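Local coordinates for protein aminotransferase (Psychrobacter arcticus 273-4, PDB 3IF2) that probably transfers amino groups between amino acids and 2-oxo acids, perhaps valine and pyruvate, with pyridoxal 5'-phosphate as cofactor, at residues S80-D85 / M300-N305; D90-F95 / M250-I255; G353-M358 / E439-K444. One frame throughout, in Å; residues are numbered along the deposited sequence.

Contact 1 of 3, residues S80-D85 / M300-N305; sequences SNPQGD and MNAVVN
With CG turned back beside the backbone N (chi1 -87°), Asn301 sets its carboxamide against the carbonyl of Pro82 and presents ND2 to it. Pro82 lies in a type I beta turn from Asn81 to Gly84, in the loop that joins helices 71-77 and 86-100 of this class I/II aminotransferase, whereas Asn301 sits near the C-terminal end of helix 291-305. The bond from Asn301 ND2 to Pro82 O is 3.0 Å long and nearly in line with the C=O, but its N-H...O angle is only 137° and the oxygen stands 24° out of the amide plane. The same ND2 also donates to the carbonyl of Leu111, tying turn and strand 109-112 to the helix. The amide oxygen, Asn301 OD1, accepts from Tyr121 OH and, at 3.1 Å, from Asn305 ND2 one helical turn on; these bonds probably fix which way round the amide lies. Beside this polar link the packing is slight: Pro82 CB meets Ala302 CB at 4.1 Å. The turn has its own bracing, an Asx turn in which Asn81 OD1 accepts from Gln83 N at 2.9 Å. Tyr79, just before the turn, is a pyridoxal 5'-phosphate-binding residue, although the cofactor it binds is not held by this chain in the model. Val303 O accepts from Gln116 of the second subunit, placing the contact beside the dimer interface. Within the turn, Asn81 O is gripped from opposite faces of its plane, by Ser80 OG at 2.9 Å and by Gly84 N at 2.9 Å.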
ATOM      1  N   SER A  80       5.688 -11.490  -2.822  1.00 34.40           N
ATOM      2  CA  SER A  80       5.114 -12.459  -1.865  1.00 34.67           C
ATOM      3  C   SER A  80       3.752 -12.875  -2.397  1.00 35.84           C
ATOM      4  O   SER A  80       3.285 -12.336  -3.408  1.00 36.48           O
ATOM      5  CB  SER A  80       4.916 -11.844  -0.473  1.00 34.53           C
ATOM      6  OG  SER A  80       3.931 -10.811  -0.457  1.00 33.83           O
ATOM      7  N   ASN A  81       3.100 -13.802  -1.696  1.00 36.97           N
ATOM      8  CA  ASN A  81       1.715 -14.148  -1.989  1.00 38.23           C
ATOM      9  C   ASN A  81       0.884 -12.884  -1.622  1.00 36.96           C
ATOM     10  O   ASN A  81       1.336 -12.110  -0.766  1.00 36.92           O
ATOM     11  CB  ASN A  81       1.290 -15.387  -1.163  1.00 40.24           C
ATOM     12  CG  ASN A  81      -0.179 -15.784  -1.395  1.00 42.69           C
ATOM     13  OD1 ASN A  81      -1.116 -15.244  -0.756  1.00 43.41           O
ATOM     14  ND2 ASN A  81      -0.393 -16.714  -2.338  1.00 43.53           N
ATOM     15  N   PRO A  82      -0.290 -12.640  -2.270  1.00 34.99           N
ATOM     16  CA  PRO A  82      -1.103 -11.461  -1.888  1.00 34.73           C
ATOM     17  C   PRO A  82      -1.493 -11.378  -0.377  1.00 34.30           C
ATOM     18  O   PRO A  82      -1.641 -10.279   0.166  1.00 33.74           O
ATOM     19  CB  PRO A  82      -2.349 -11.600  -2.767  1.00 35.28           C
ATOM     20  CG  PRO A  82      -1.913 -12.383  -3.931  1.00 35.10           C
ATOM     21  CD  PRO A  82      -0.845 -13.306  -3.461  1.00 34.70           C
ATOM     22  N   GLN A  83      -1.653 -12.539   0.267  1.00 34.20           N
ATOM     23  CA  GLN A  83      -1.903 -12.638   1.703  1.00 33.94           C
ATOM     24  C   GLN A  83      -0.705 -12.124   2.546  1.00 33.31           C
ATOM     25  O   GLN A  83      -0.909 -11.658   3.655  1.00 31.57           O
ATOM     26  CB  GLN A  83      -2.246 -14.086   2.067  1.00 34.52           C
ATOM     27  CG  GLN A  83      -2.611 -14.315   3.547  1.00 35.58           C
ATOM     28  CD  GLN A  83      -3.060 -15.729   3.827  1.00 36.07           C
ATOM     29  OE1 GLN A  83      -3.569 -16.417   2.946  1.00 37.71           O
ATOM     30  NE2 GLN A  83      -2.905 -16.163   5.071  1.00 36.46           N
ATOM     31  N   GLY A  84       0.518 -12.244   2.016  1.00 32.62           N
ATOM     32  CA  GLY A  84       1.733 -11.744   2.655  1.00 32.97           C
ATOM     33  C   GLY A  84       2.860 -12.764   2.735  1.00 33.18           C
ATOM     34  O   GLY A  84       2.633 -13.953   2.618  1.00 32.73           O
ATOM     35  N   ASP A  85       4.077 -12.275   2.968  1.00 34.24           N
ATOM     36  CA  ASP A  85       5.290 -13.114   3.110  1.00 35.28           C
ATOM     37  C   ASP A  85       5.009 -14.418   3.884  1.00 35.54           C
ATOM     38  O   ASP A  85       4.735 -14.364   5.080  1.00 35.72           O
ATOM     39  CB  ASP A  85       6.380 -12.285   3.808  1.00 35.65           C
ATOM     40  CG  ASP A  85       7.716 -12.988   3.871  1.00 36.36           C
ATOM     41  OD1 ASP A  85       7.927 -13.868   4.746  1.00 36.63           O
ATOM     42  OD2 ASP A  85       8.581 -12.605   3.059  1.00 37.44           O
HETATM   43  N   MSE A 300      -8.322  -8.133  -1.547  1.00 31.53           N
HETATM   44  CA  MSE A 300      -8.115  -6.680  -1.620  1.00 32.13           C
HETATM   45  C   MSE A 300      -6.630  -6.297  -1.907  1.00 31.84           C
HETATM   46  O   MSE A 300      -6.372  -5.390  -2.710  1.00 32.60           O
HETATM   47  CB  MSE A 300      -8.622  -5.992  -0.349  1.00 32.16           C
HETATM   48  CG  MSE A 300     -10.128  -5.913  -0.271  1.00 32.63           C
HETATM   49 SE   MSE A 300     -10.675  -5.097   1.398  0.75 31.27          SE
HETATM   50  CE  MSE A 300     -12.616  -5.233   1.233  1.00 33.06           C
ATOM     51  N   ASN A 301      -5.688  -6.948  -1.220  1.00 31.22           N
ATOM     52  CA  ASN A 301      -4.243  -6.765  -1.499  1.00 31.24           C
ATOM     53  C   ASN A 301      -3.940  -7.033  -2.948  1.00 29.80           C
ATOM     54  O   ASN A 301      -3.308  -6.216  -3.579  1.00 30.48           O
ATOM     55  CB  ASN A 301      -3.334  -7.666  -0.612  1.00 32.02           C
ATOM     56  CG  ASN A 301      -2.989  -7.033   0.739  1.00 32.23           C
ATOM     57  OD1 ASN A 301      -2.991  -5.812   0.888  1.00 33.45           O
ATOM     58  ND2 ASN A 301      -2.603  -7.864   1.694  1.00 32.07           N
ATOM     59  N   ALA A 302      -4.442  -8.148  -3.485  1.00 30.03           N
ATOM     60  CA  ALA A 302      -4.268  -8.490  -4.924  1.00 29.39           C
ATOM     61  C   ALA A 302      -4.648  -7.349  -5.865  1.00 29.05           C
ATOM     62  O   ALA A 302      -3.896  -7.028  -6.754  1.00 29.53           O
ATOM     63  CB  ALA A 302      -5.053  -9.738  -5.295  1.00 28.12           C
ATOM     64  N   VAL A 303      -5.785  -6.707  -5.622  1.00 28.97           N
ATOM     65  CA  VAL A 303      -6.292  -5.665  -6.515  1.00 29.27           C
ATOM     66  C   VAL A 303      -5.618  -4.312  -6.256  1.00 29.46           C
ATOM     67  O   VAL A 303      -5.167  -3.653  -7.190  1.00 28.98           O
ATOM     68  CB  VAL A 303      -7.861  -5.546  -6.415  1.00 29.15           C
ATOM     69  CG1 VAL A 303      -8.381  -4.498  -7.369  1.00 28.90           C
ATOM     70  CG2 VAL A 303      -8.526  -6.873  -6.707  1.00 28.31           C
ATOM     71  N   VAL A 304      -5.545  -3.913  -4.992  1.00 30.27           N
ATOM     72  CA  VAL A 304      -4.992  -2.601  -4.618  1.00 31.32           C
ATOM     73  C   VAL A 304      -3.478  -2.540  -4.649  1.00 32.85           C
ATOM     74  O   VAL A 304      -2.930  -1.513  -5.065  1.00 33.28           O
ATOM     75  CB  VAL A 304      -5.473  -2.170  -3.218  1.00 31.56           C
ATOM     76  CG1 VAL A 304      -4.860  -0.808  -2.795  1.00 30.63           C
ATOM     77  CG2 VAL A 304      -7.019  -2.093  -3.198  1.00 30.73           C
ATOM     78  N   ASN A 305      -2.820  -3.637  -4.259  1.00 33.22           N
ATOM     79  CA  ASN A 305      -1.360  -3.689  -4.085  1.00 34.38           C
ATOM     80  C   ASN A 305      -0.559  -4.743  -4.843  1.00 34.83           C
ATOM     81  O   ASN A 305       0.673  -4.679  -4.827  1.00 35.20           O
ATOM     82  CB  ASN A 305      -1.090  -3.949  -2.584  1.00 34.58           C
ATOM     83  CG  ASN A 305      -1.575  -2.838  -1.696  1.00 35.11           C
ATOM     84  OD1 ASN A 305      -1.489  -1.670  -2.056  1.00 35.96           O
ATOM     85  ND2 ASN A 305      -2.037  -3.191  -0.502  1.00 35.29           N
TER

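Contact 2 of 3, residues D90-F95 / M250-I255; sequences DALVGF and MPFPNI
Pro251 meets Phe95 of helix 86-100 at the start of a loop that follows strand 242-245. The proline, preceded by a cis peptide bond, brings the CG corner of its ring to the edge of the Phe95 ring, in the plane of that ring, with Pro251 CG 3.6 Å from Phe95 CE1. Phe95 reaches it because its CG is anti to the backbone N (chi1 -179°), which carries the ring out from the helix to the loop. Pro251 also packs on Phe96 and Tyr100 of the same helix and on Leu262. Phe252 follows with chi1 at 50°, its CG between the backbone N and the carbonyl carbon; this torsion sets the rim of the ring against Leu92 and Phe95. Phe252 CE2 lies 4.1 Å from Phe95 CE1, at an oblique approach to the Phe95 ring, and Phe252 CZ takes Leu92 CD2 against its edge at 4.3 Å. A second cis peptide bond precedes Pro253, which packs on Ile277. No hydrogen bond crosses the contact, whose touching side chains are all buried. The Phe252 side chain lies about 8 Å from that of Lys276 and about 10 Å from the bound cofactor. The contact is thus apolar packing near the pyridoxal phosphate site, between helix 86-100 and a loop of the large cofactor-binding domain of a fold-type I aminotransferase.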
ATOM      1  N   ASP A  90       4.168 -17.909   8.898  1.00 36.57           N
ATOM      2  CA  ASP A  90       4.432 -19.182   9.619  1.00 37.80           C
ATOM      3  C   ASP A  90       5.108 -18.924  10.967  1.00 37.45           C
ATOM      4  O   ASP A  90       4.727 -19.534  11.965  1.00 37.30           O
ATOM      5  CB  ASP A  90       5.289 -20.176   8.809  1.00 38.69           C
ATOM      6  CG  ASP A  90       4.591 -20.715   7.575  1.00 39.64           C
ATOM      7  OD1 ASP A  90       3.352 -20.926   7.565  1.00 40.83           O
ATOM      8  OD2 ASP A  90       5.318 -20.964   6.595  1.00 41.59           O
ATOM      9  N   ALA A  91       6.088 -18.015  10.984  1.00 37.38           N
ATOM     10  CA  ALA A  91       6.769 -17.605  12.225  1.00 37.30           C
ATOM     11  C   ALA A  91       5.763 -17.028  13.241  1.00 36.76           C
ATOM     12  O   ALA A  91       5.771 -17.414  14.417  1.00 35.86           O
ATOM     13  CB  ALA A  91       7.857 -16.590  11.924  1.00 37.39           C
ATOM     14  N   LEU A  92       4.900 -16.132  12.750  1.00 35.86           N
ATOM     15  CA  LEU A  92       3.828 -15.513  13.551  1.00 35.11           C
ATOM     16  C   LEU A  92       2.833 -16.548  14.103  1.00 35.02           C
ATOM     17  O   LEU A  92       2.461 -16.469  15.275  1.00 35.51           O
ATOM     18  CB  LEU A  92       3.101 -14.403  12.757  1.00 34.35           C
ATOM     19  CG  LEU A  92       3.875 -13.095  12.497  1.00 33.46           C
ATOM     20  CD1 LEU A  92       3.165 -12.234  11.450  1.00 31.94           C
ATOM     21  CD2 LEU A  92       4.121 -12.316  13.806  1.00 32.32           C
ATOM     22  N   VAL A  93       2.446 -17.522  13.276  1.00 34.82           N
ATOM     23  CA  VAL A  93       1.578 -18.639  13.700  1.00 34.42           C
ATOM     24  C   VAL A  93       2.204 -19.350  14.900  1.00 34.37           C
ATOM     25  O   VAL A  93       1.575 -19.472  15.951  1.00 34.11           O
ATOM     26  CB  VAL A  93       1.336 -19.670  12.546  1.00 33.85           C
ATOM     27  CG1 VAL A  93       0.734 -20.971  13.068  1.00 32.87           C
ATOM     28  CG2 VAL A  93       0.456 -19.056  11.436  1.00 33.26           C
ATOM     29  N   GLY A  94       3.450 -19.799  14.731  1.00 34.64           N
ATOM     30  CA  GLY A  94       4.197 -20.465  15.806  1.00 33.65           C
ATOM     31  C   GLY A  94       4.279 -19.625  17.073  1.00 33.99           C
ATOM     32  O   GLY A  94       3.957 -20.101  18.169  1.00 33.94           O
ATOM     33  N   PHE A  95       4.674 -18.365  16.896  1.00 34.40           N
ATOM     34  CA  PHE A  95       4.808 -17.359  17.971  1.00 34.84           C
ATOM     35  C   PHE A  95       3.524 -17.134  18.800  1.00 36.26           C
ATOM     36  O   PHE A  95       3.574 -17.207  20.044  1.00 36.64           O
ATOM     37  CB  PHE A  95       5.287 -16.033  17.359  1.00 34.93           C
ATOM     38  CG  PHE A  95       5.481 -14.923  18.348  1.00 34.74           C
ATOM     39  CD1 PHE A  95       4.429 -14.055  18.649  1.00 35.01           C
ATOM     40  CD2 PHE A  95       6.716 -14.727  18.963  1.00 34.17           C
ATOM     41  CE1 PHE A  95       4.590 -13.033  19.565  1.00 34.88           C
ATOM     42  CE2 PHE A  95       6.898 -13.705  19.875  1.00 34.50           C
ATOM     43  CZ  PHE A  95       5.824 -12.857  20.189  1.00 34.90           C
HETATM   44  N   MSE A 250       0.409  -5.268  23.292  1.00 41.06           N
HETATM   45  CA  MSE A 250       1.015  -6.591  23.429  1.00 41.99           C
HETATM   46  C   MSE A 250       0.884  -7.381  22.130  1.00 43.14           C
HETATM   47  O   MSE A 250      -0.039  -7.105  21.327  1.00 44.57           O
HETATM   48  CB  MSE A 250       0.304  -7.400  24.506  1.00 41.80           C
HETATM   49  CG  MSE A 250       0.336  -6.799  25.880  1.00 41.78           C
HETATM   50 SE   MSE A 250      -1.195  -7.363  26.877  0.75 41.04          SE
HETATM   51  CE  MSE A 250      -2.588  -6.508  25.759  1.00 38.59           C
ATOM     52  N   PRO A 251       1.824  -8.321  21.881  1.00 42.75           N
ATOM     53  CA  PRO A 251       3.058  -8.654  22.629  1.00 41.98           C
ATOM     54  C   PRO A 251       4.272  -7.761  22.246  1.00 40.48           C
ATOM     55  O   PRO A 251       5.276  -7.789  22.942  1.00 40.48           O
ATOM     56  CB  PRO A 251       3.330 -10.102  22.227  1.00 42.92           C
ATOM     57  CG  PRO A 251       2.667 -10.246  20.853  1.00 43.10           C
ATOM     58  CD  PRO A 251       1.652  -9.175  20.687  1.00 43.02           C
ATOM     59  N   PHE A 252       4.193  -7.057  21.119  1.00 39.22           N
ATOM     60  CA  PHE A 252       5.208  -6.098  20.667  1.00 38.59           C
ATOM     61  C   PHE A 252       4.467  -4.925  20.046  1.00 37.31           C
ATOM     62  O   PHE A 252       3.505  -5.147  19.347  1.00 37.20           O
ATOM     63  CB  PHE A 252       6.206  -6.713  19.648  1.00 39.01           C
ATOM     64  CG  PHE A 252       5.557  -7.454  18.486  1.00 38.67           C
ATOM     65  CD1 PHE A 252       5.116  -6.777  17.352  1.00 38.15           C
ATOM     66  CD2 PHE A 252       5.426  -8.838  18.522  1.00 38.61           C
ATOM     67  CE1 PHE A 252       4.501  -7.461  16.288  1.00 38.23           C
ATOM     68  CE2 PHE A 252       4.822  -9.533  17.443  1.00 39.07           C
ATOM     69  CZ  PHE A 252       4.356  -8.833  16.330  1.00 38.26           C
ATOM     70  N   PRO A 253       4.890  -3.679  20.308  1.00 36.70           N
ATOM     71  CA  PRO A 253       6.016  -3.218  21.121  1.00 36.02           C
ATOM     72  C   PRO A 253       5.784  -3.254  22.630  1.00 34.39           C
ATOM     73  O   PRO A 253       6.689  -2.881  23.361  1.00 32.98           O
ATOM     74  CB  PRO A 253       6.237  -1.787  20.620  1.00 36.32           C
ATOM     75  CG  PRO A 253       4.871  -1.317  20.306  1.00 36.68           C
ATOM     76  CD  PRO A 253       4.072  -2.538  19.873  1.00 36.84           C
ATOM     77  N   ASN A 254       4.597  -3.681  23.074  1.00 34.57           N
ATOM     78  CA  ASN A 254       4.248  -3.870  24.493  1.00 34.21           C
ATOM     79  C   ASN A 254       4.469  -2.601  25.296  1.00 33.48           C
ATOM     80  O   ASN A 254       5.039  -2.649  26.378  1.00 31.98           O
ATOM     81  CB  ASN A 254       5.051  -5.059  25.059  1.00 34.96           C
ATOM     82  CG  ASN A 254       4.542  -5.560  26.444  1.00 36.07           C
ATOM     83  OD1 ASN A 254       3.333  -5.678  26.694  1.00 36.42           O
ATOM     84  ND2 ASN A 254       5.488  -5.884  27.326  1.00 35.32           N
ATOM     85  N   ILE A 255       4.056  -1.458  24.738  1.00 33.79           N
ATOM     86  CA  ILE A 255       4.198  -0.153  25.409  1.00 35.24           C
ATOM     87  C   ILE A 255       2.918   0.043  26.255  1.00 37.53           C
ATOM     88  O   ILE A 255       2.099   0.907  25.958  1.00 37.99           O
ATOM     89  CB  ILE A 255       4.434   1.014  24.398  1.00 34.57           C
ATOM     90  CG1 ILE A 255       5.606   0.710  23.454  1.00 34.05           C
ATOM     91  CG2 ILE A 255       4.674   2.340  25.154  1.00 34.59           C
ATOM     92  CD1 ILE A 255       5.788   1.687  22.323  1.00 32.92           C
TER

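Contact 3 of 3, residues G353-M358 / E439-K444; sequences GDYPLM and ELYDNK
The C-terminal end of helix 423-441 meets the loop leading into strand 357-360 through a CH-pi contact and a tyrosine-aspartate hydrogen bond. Pro356 sits over one face of the Tyr441 ring with CD above its centre: Pro356 CD is 3.7 Å from the Tyr441 ring centroid and 13° off the normal, while Pro356 CG approaches Tyr441 CE1 to 3.6 Å. The Tyr441 side chain points out from the helix toward the loop, and its OH donates to the carbonyl of Lys373. Alongside, Tyr355 runs past Tyr441 in the opposite direction, its CD2 edge 3.8 Å from Tyr441 CB. The hydroxyl of Tyr355 donates to the syn lone pair of Asp442 OD1, 3.0 Å from Tyr355 OH, with the carboxylate turned 50° from the phenol ring. With CG anti to the carbonyl carbon (chi1 -70°), Asp442 brings its carboxylate to that hydroxyl. An alanine in place of Tyr441 would remove the ring and probably leave Pro356 without its aromatic support and the Lys373 carbonyl without this partner. Far from the cofactor, this is surface packing of a terminal helix against the loop entering strand 357-360 of the six-stranded mixed sheet, consistent with the small, C-terminal domain of fold-type I aminotransferases.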
ATOM      1  N   GLY A 353       0.518  22.853  37.073  1.00 40.28           N
ATOM      2  CA  GLY A 353       0.548  22.110  38.377  1.00 40.28           C
ATOM      3  C   GLY A 353      -0.138  22.915  39.458  1.00 40.30           C
ATOM      4  O   GLY A 353      -0.923  22.358  40.225  1.00 40.49           O
ATOM      5  N   ASP A 354       0.197  24.210  39.547  1.00 39.62           N
ATOM      6  CA  ASP A 354      -0.602  25.161  40.334  1.00 40.04           C
ATOM      7  C   ASP A 354      -1.865  25.539  39.535  1.00 39.88           C
ATOM      8  O   ASP A 354      -2.816  26.062  40.117  1.00 40.10           O
ATOM      9  CB  ASP A 354       0.146  26.477  40.635  1.00 40.09           C
ATOM     10  CG  ASP A 354       1.237  26.335  41.681  1.00 39.58           C
ATOM     11  OD1 ASP A 354       1.056  25.593  42.678  1.00 39.17           O
ATOM     12  OD2 ASP A 354       2.261  27.026  41.507  1.00 38.86           O
ATOM     13  N   TYR A 355      -1.849  25.297  38.218  1.00 39.32           N
ATOM     14  CA  TYR A 355      -2.917  25.649  37.295  1.00 38.95           C
ATOM     15  C   TYR A 355      -3.866  24.467  37.004  1.00 38.96           C
ATOM     16  O   TYR A 355      -3.594  23.328  37.422  1.00 37.88           O
ATOM     17  CB  TYR A 355      -2.279  26.213  36.019  1.00 39.14           C
ATOM     18  CG  TYR A 355      -1.617  27.543  36.255  1.00 39.37           C
ATOM     19  CD1 TYR A 355      -0.340  27.634  36.838  1.00 39.91           C
ATOM     20  CD2 TYR A 355      -2.271  28.728  35.915  1.00 39.39           C
ATOM     21  CE1 TYR A 355       0.266  28.902  37.082  1.00 39.91           C
ATOM     22  CE2 TYR A 355      -1.676  29.982  36.131  1.00 39.62           C
ATOM     23  CZ  TYR A 355      -0.413  30.068  36.706  1.00 39.70           C
ATOM     24  OH  TYR A 355       0.138  31.308  36.898  1.00 39.88           O
ATOM     25  N   PRO A 356      -4.982  24.716  36.271  1.00 39.17           N
ATOM     26  CA  PRO A 356      -5.962  23.644  35.980  1.00 39.09           C
ATOM     27  C   PRO A 356      -5.575  22.552  34.961  1.00 38.95           C
ATOM     28  O   PRO A 356      -6.448  22.062  34.225  1.00 38.63           O
ATOM     29  CB  PRO A 356      -7.181  24.436  35.475  1.00 39.41           C
ATOM     30  CG  PRO A 356      -7.004  25.788  36.050  1.00 39.52           C
ATOM     31  CD  PRO A 356      -5.554  26.029  35.910  1.00 39.30           C
ATOM     32  N   LEU A 357      -4.301  22.149  34.934  1.00 38.75           N
ATOM     33  CA  LEU A 357      -3.838  21.090  34.047  1.00 37.62           C
ATOM     34  C   LEU A 357      -4.223  19.782  34.674  1.00 37.38           C
ATOM     35  O   LEU A 357      -3.987  19.579  35.861  1.00 36.87           O
ATOM     36  CB  LEU A 357      -2.304  21.084  33.875  1.00 37.08           C
ATOM     37  CG  LEU A 357      -1.640  19.971  33.021  1.00 36.55           C
ATOM     38  CD1 LEU A 357      -2.113  20.016  31.574  1.00 35.74           C
ATOM     39  CD2 LEU A 357      -0.107  20.039  33.082  1.00 35.95           C
HETATM   40  N   MSE A 358      -4.870  18.942  33.873  1.00 37.64           N
HETATM   41  CA  MSE A 358      -5.112  17.539  34.184  1.00 37.40           C
HETATM   42  C   MSE A 358      -4.313  16.803  33.088  1.00 37.42           C
HETATM   43  O   MSE A 358      -4.209  17.291  31.954  1.00 37.50           O
HETATM   44  CB  MSE A 358      -6.594  17.186  34.108  1.00 37.29           C
HETATM   45  CG  MSE A 358      -7.491  17.960  35.054  1.00 37.16           C
HETATM   46 SE   MSE A 358      -7.280  17.406  36.904  0.75 37.39          SE
HETATM   47  CE  MSE A 358      -8.215  15.699  36.858  1.00 36.28           C
ATOM     48  N   GLU A 439       0.069  32.503  31.097  1.00 41.11           N
ATOM     49  CA  GLU A 439      -0.265  33.878  30.675  1.00 41.73           C
ATOM     50  C   GLU A 439      -1.767  33.999  30.333  1.00 42.39           C
ATOM     51  O   GLU A 439      -2.392  35.015  30.670  1.00 43.14           O
ATOM     52  CB  GLU A 439       0.657  34.296  29.502  1.00 41.94           C
ATOM     53  CG  GLU A 439       0.679  35.769  29.097  1.00 42.17           C
ATOM     54  CD  GLU A 439      -0.529  36.235  28.293  1.00 43.00           C
ATOM     55  OE1 GLU A 439      -1.200  35.418  27.617  1.00 44.13           O
ATOM     56  OE2 GLU A 439      -0.807  37.448  28.321  1.00 43.43           O
ATOM     57  N   LEU A 440      -2.325  32.971  29.677  1.00 42.32           N
ATOM     58  CA  LEU A 440      -3.761  32.900  29.336  1.00 42.49           C
ATOM     59  C   LEU A 440      -4.636  32.813  30.587  1.00 42.17           C
ATOM     60  O   LEU A 440      -5.608  33.572  30.708  1.00 43.15           O
ATOM     61  CB  LEU A 440      -4.085  31.718  28.391  1.00 43.09           C
ATOM     62  CG  LEU A 440      -3.849  31.827  26.868  1.00 43.73           C
ATOM     63  CD1 LEU A 440      -2.696  32.775  26.456  1.00 44.10           C
ATOM     64  CD2 LEU A 440      -3.668  30.404  26.262  1.00 43.68           C
ATOM     65  N   TYR A 441      -4.309  31.898  31.499  1.00 41.00           N
ATOM     66  CA  TYR A 441      -5.069  31.761  32.760  1.00 40.64           C
ATOM     67  C   TYR A 441      -4.980  32.995  33.672  1.00 41.11           C
ATOM     68  O   TYR A 441      -5.943  33.320  34.366  1.00 40.77           O
ATOM     69  CB  TYR A 441      -4.656  30.521  33.563  1.00 40.09           C
ATOM     70  CG  TYR A 441      -5.277  29.209  33.113  1.00 39.54           C
ATOM     71  CD1 TYR A 441      -6.614  28.917  33.407  1.00 39.18           C
ATOM     72  CD2 TYR A 441      -4.520  28.232  32.449  1.00 39.40           C
ATOM     73  CE1 TYR A 441      -7.194  27.699  33.023  1.00 39.15           C
ATOM     74  CE2 TYR A 441      -5.094  27.005  32.064  1.00 39.11           C
ATOM     75  CZ  TYR A 441      -6.427  26.753  32.358  1.00 38.75           C
ATOM     76  OH  TYR A 441      -6.984  25.572  32.001  1.00 38.30           O
ATOM     77  N   ASP A 442      -3.834  33.673  33.658  1.00 42.11           N
ATOM     78  CA  ASP A 442      -3.605  34.865  34.497  1.00 42.39           C
ATOM     79  C   ASP A 442      -4.410  36.114  34.117  1.00 42.74           C
ATOM     80  O   ASP A 442      -4.437  37.038  34.906  1.00 42.24           O
ATOM     81  CB  ASP A 442      -2.094  35.199  34.573  1.00 42.27           C
ATOM     82  CG  ASP A 442      -1.278  34.167  35.384  1.00 42.52           C
ATOM     83  OD1 ASP A 442      -1.861  33.389  36.184  1.00 42.24           O
ATOM     84  OD2 ASP A 442      -0.025  34.152  35.229  1.00 42.50           O
ATOM     85  N   ASN A 443      -5.043  36.146  32.934  1.00 44.34           N
ATOM     86  CA  ASN A 443      -5.874  37.289  32.466  1.00 45.58           C
ATOM     87  C   ASN A 443      -7.316  36.821  32.134  1.00 46.37           C
ATOM     88  O   ASN A 443      -7.533  36.193  31.100  1.00 46.80           O
ATOM     89  CB  ASN A 443      -5.226  37.946  31.226  1.00 45.72           C
ATOM     90  CG  ASN A 443      -3.697  38.041  31.325  1.00 46.12           C
ATOM     91  OD1 ASN A 443      -3.135  38.339  32.383  1.00 45.97           O
ATOM     92  ND2 ASN A 443      -3.024  37.782  30.210  1.00 46.12           N
ATOM     93  N   LYS A 444      -8.281  37.107  33.017  1.00 47.32           N
ATOM     94  CA  LYS A 444      -9.716  36.730  32.849  1.00 47.79           C
ATOM     95  C   LYS A 444      -9.991  35.291  32.306  1.00 47.93           C
ATOM     96  O   LYS A 444      -9.276  34.317  32.622  1.00 47.21           O
ATOM     97  CB  LYS A 444     -10.459  37.784  31.998  1.00 47.51           C
TER

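In the fold
Contact 2 is fully buried, contact 1 partly so, and contact 3 lies at the surface, across the chain's centre from the other two. The loop of contact 1 runs directly into helix 86-100, which contact 2 uses, so both bear on the same part of the fold, with centres 21 Å apart; along the chain, contact 2 is nested within the span closed by contact 1. Contact 3 joins separate elements later in the sequence, its centre 44 Å from that of contact 2. Chemistry follows place: an amide-carbonyl bond beside the dimer interface, purely apolar packing near the cofactor pocket, and mixed aromatic and carboxylate contacts at the periphery.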